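Local coordinates for nucleotidyl transferase AbiEii/AbiGii toxin family protein (Mycobacterium tuberculosis, PDB 6Y56), which probably acts as a nucleotidyltransferase toxin of a toxin-antitoxin system, inhibiting bacterial growth by inactivating tRNA acceptor stems, at residues Gly50-Arg55 and Ser66-Phe71. Numbering follows the deposited sequence.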
ATOM      1  N   GLY A  50       0.433   2.598   0.793  1.00 13.24           N
ATOM      2  CA  GLY A  50       0.399   1.240   0.292  1.00 13.24           C
ATOM      3  C   GLY A  50      -0.346   1.082  -1.021  1.00 13.96           C
ATOM      4  O   GLY A  50      -0.843   2.028  -1.634  1.00 13.04           O
ATOM      5  N   GLY A  51      -0.438  -0.181  -1.439  1.00 13.34           N
ATOM      6  CA  GLY A  51      -1.047  -0.499  -2.722  1.00 13.77           C
ATOM      7  C   GLY A  51      -2.501  -0.089  -2.825  1.00 14.16           C
ATOM      8  O   GLY A  51      -2.980   0.214  -3.913  1.00 14.26           O
ATOM      9  N   THR A  52      -3.224  -0.066  -1.709  1.00 13.43           N
ATOM     10  CA  THR A  52      -4.619   0.331  -1.809  1.00 13.19           C
ATOM     11  C   THR A  52      -4.773   1.834  -1.986  1.00 12.62           C
ATOM     12  O   THR A  52      -5.712   2.271  -2.656  1.00 12.40           O
ATOM     13  CB  THR A  52      -5.417  -0.212  -0.628  1.00 13.86           C
ATOM     14  OG1 THR A  52      -5.149  -1.618  -0.539  1.00 15.06           O
ATOM     15  CG2 THR A  52      -6.930   0.004  -0.818  1.00 14.63           C
ATOM     16  N   SER A  53      -3.851   2.634  -1.439  1.00 12.23           N
ATOM     17  CA  SER A  53      -3.887   4.057  -1.752  1.00 12.49           C
ATOM     18  C   SER A  53      -3.611   4.282  -3.230  1.00 13.11           C
ATOM     19  O   SER A  53      -4.207   5.167  -3.855  1.00 13.22           O
ATOM     20  CB  SER A  53      -2.931   4.852  -0.858  1.00 12.06           C
ATOM     21  OG  SER A  53      -1.571   4.683  -1.223  1.00 13.34           O
ATOM     22  N   LEU A  54      -2.745   3.452  -3.818  1.00 12.04           N
ATOM     23  CA  LEU A  54      -2.489   3.536  -5.249  1.00 15.09           C
ATOM     24  C   LEU A  54      -3.754   3.235  -6.039  1.00 13.32           C
ATOM     25  O   LEU A  54      -4.096   3.966  -6.980  1.00 14.44           O
ATOM     26  CB  LEU A  54      -1.355   2.576  -5.614  1.00 14.85           C
ATOM     27  CG  LEU A  54      -0.806   2.489  -7.030  1.00 18.97           C
ATOM     28  CD1 LEU A  54      -0.056   3.761  -7.392  1.00 22.25           C
ATOM     29  CD2 LEU A  54       0.093   1.252  -7.147  1.00 18.16           C
ATOM     30  N   ARG A  55      -4.488   2.195  -5.638  1.00 13.19           N
ATOM     31  CA  ARG A  55      -5.762   1.871  -6.272  1.00 12.57           C
ATOM     32  C   ARG A  55      -6.766   3.007  -6.120  1.00 13.62           C
ATOM     33  O   ARG A  55      -7.373   3.449  -7.101  1.00 13.50           O
ATOM     34  CB  ARG A  55      -6.328   0.590  -5.663  1.00 13.21           C
ATOM     35  CG  ARG A  55      -7.820   0.434  -5.875  1.00 16.23           C
ATOM     36  CD  ARG A  55      -8.191   0.141  -7.319  1.00 15.23           C
ATOM     37  NE  ARG A  55      -9.644   0.045  -7.421  1.00 15.53           N
ATOM     38  CZ  ARG A  55     -10.309  -0.667  -8.326  1.00 17.51           C
ATOM     39  NH1 ARG A  55      -9.662  -1.347  -9.270  1.00 18.34           N
ATOM     40  NH2 ARG A  55     -11.637  -0.685  -8.288  1.00 17.29           N
ATOM     41  N   SER A  66      -7.200  -4.333  -4.297  1.00 14.28           N
ATOM     42  CA  SER A  66      -6.183  -4.432  -3.259  1.00 13.96           C
ATOM     43  C   SER A  66      -6.894  -4.593  -1.925  1.00 15.16           C
ATOM     44  O   SER A  66      -7.820  -3.832  -1.620  1.00 16.58           O
ATOM     45  CB  SER A  66      -5.321  -3.166  -3.280  1.00 16.22           C
ATOM     46  OG  SER A  66      -4.181  -3.279  -2.456  1.00 17.97           O
ATOM     47  N   THR A  67      -6.467  -5.580  -1.136  1.00 13.62           N
ATOM     48  CA  THR A  67      -7.271  -6.075  -0.023  1.00 16.75           C
ATOM     49  C   THR A  67      -6.833  -5.542   1.327  1.00 20.14           C
ATOM     50  O   THR A  67      -7.479  -5.851   2.339  1.00 21.27           O
ATOM     51  CB  THR A  67      -7.207  -7.602   0.049  1.00 16.31           C
ATOM     52  OG1 THR A  67      -5.870  -7.998   0.389  1.00 17.85           O
ATOM     53  CG2 THR A  67      -7.612  -8.225  -1.278  1.00 18.07           C
ATOM     54  N   ASP A  68      -5.737  -4.808   1.384  1.00 15.85           N
ATOM     55  CA  ASP A  68      -5.269  -4.293   2.653  1.00 18.30           C
ATOM     56  C   ASP A  68      -5.518  -2.796   2.740  1.00 17.58           C
ATOM     57  O   ASP A  68      -5.742  -2.108   1.743  1.00 22.71           O
ATOM     58  CB  ASP A  68      -3.800  -4.654   2.928  1.00 20.07           C
ATOM     59  CG  ASP A  68      -2.857  -4.335   1.768  1.00 26.76           C
ATOM     60  OD1 ASP A  68      -3.308  -4.008   0.643  1.00 24.96           O
ATOM     61  OD2 ASP A  68      -1.625  -4.431   1.995  1.00 30.48           O
ATOM     62  N   LEU A  69      -5.570  -2.305   3.956  1.00 15.80           N
ATOM     63  CA  LEU A  69      -5.565  -0.879   4.207  1.00 15.45           C
ATOM     64  C   LEU A  69      -4.335  -0.597   5.046  1.00 16.42           C
ATOM     65  O   LEU A  69      -4.171  -1.187   6.118  1.00 20.10           O
ATOM     66  CB  LEU A  69      -6.836  -0.463   4.940  1.00 17.15           C
ATOM     67  CG  LEU A  69      -8.101  -0.482   4.073  1.00 18.85           C
ATOM     68  CD1 LEU A  69      -9.324  -0.196   4.919  1.00 19.09           C
ATOM     69  CD2 LEU A  69      -8.015   0.526   2.925  1.00 18.00           C
ATOM     70  N   ASP A  70      -3.447   0.244   4.537  1.00 14.06           N
ATOM     71  CA  ASP A  70      -2.196   0.557   5.208  1.00 14.44           C
ATOM     72  C   ASP A  70      -2.175   2.044   5.504  1.00 12.12           C
ATOM     73  O   ASP A  70      -2.525   2.859   4.646  1.00 12.77           O
ATOM     74  CB  ASP A  70      -1.005   0.260   4.303  1.00 14.38           C
ATOM     75  CG  ASP A  70      -0.838  -1.217   4.009  1.00 23.85           C
ATOM     76  OD1 ASP A  70      -0.980  -2.034   4.941  1.00 31.83           O
ATOM     77  OD2 ASP A  70      -0.534  -1.564   2.845  1.00 29.91           O
ATOM     78  N   PHE A  71      -1.754   2.393   6.713  1.00 12.36           N
ATOM     79  CA  PHE A  71      -1.629   3.776   7.120  1.00 12.51           C
ATOM     80  C   PHE A  71      -0.284   3.969   7.789  1.00 11.93           C
ATOM     81  O   PHE A  71       0.264   3.045   8.403  1.00 14.63           O
ATOM     82  CB  PHE A  71      -2.711   4.185   8.124  1.00 13.97           C
ATOM     83  CG  PHE A  71      -4.100   3.991   7.623  1.00 11.95           C
ATOM     84  CD1 PHE A  71      -4.721   4.976   6.874  1.00 12.83           C
ATOM     85  CD2 PHE A  71      -4.795   2.820   7.891  1.00 14.82           C
ATOM     86  CE1 PHE A  71      -6.015   4.803   6.394  1.00 14.38           C
ATOM     87  CE2 PHE A  71      -6.088   2.638   7.415  1.00 14.75           C
ATOM     88  CZ  PHE A  71      -6.697   3.621   6.659  1.00 14.71           C
TER
HETATM   89  O   HOH W   1      -2.199  -1.268   0.847  1.00 18.84           O
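Thr52 reaches across from the first turn of its helix to Ser66 and to the backbone of Asp68, and its hydroxyl carries the direct polar contact. Its OG1 sits beside its own backbone N (chi1 -51°), which points it at Asp68 O; the hydrogen bond from Thr52 OG1 to Asp68 O measures only 2.4 Å, so its length should be read with caution. Ser66 OG, anti to its own backbone N, lies 2.7 Å from Thr52 OG1.

Apolar contact is small. The methyl CG2 of Thr52 meets Leu69 CD2 at 3.9 Å, the two side chains crossing at a slant, while Leu31 of helix 19-38 also packs on Leu69.

A water joins the helix start to both carboxylates. It accepts from Thr52 N at 3.0 Å and donates to Asp70 OD2 at 2.6 Å; its bond to Asp68 OD1 is weak. Gly50 lies against the Asp70 carboxylate, its CA 3.9 Å from Asp70 OD2, and the absence of a side chain there lets the carboxylate come this close to the chain.

Gly-Gly-Thr-Ser at a helix start followed by Asp-x-Asp on the next strand matches the sequence motif of the nucleotidyltransferase superfamily. Asp68 OD2 and Asp70 OD2 lie 3.2 Å apart with no hydrogen bond between them. Two carboxylates drawn together beside the start of a helix are consistent with the metal-binding pair of relatives, and the arrangement suggests a site where a divalent metal ion could bind; here a water lies between the two carboxylates and Thr52 N.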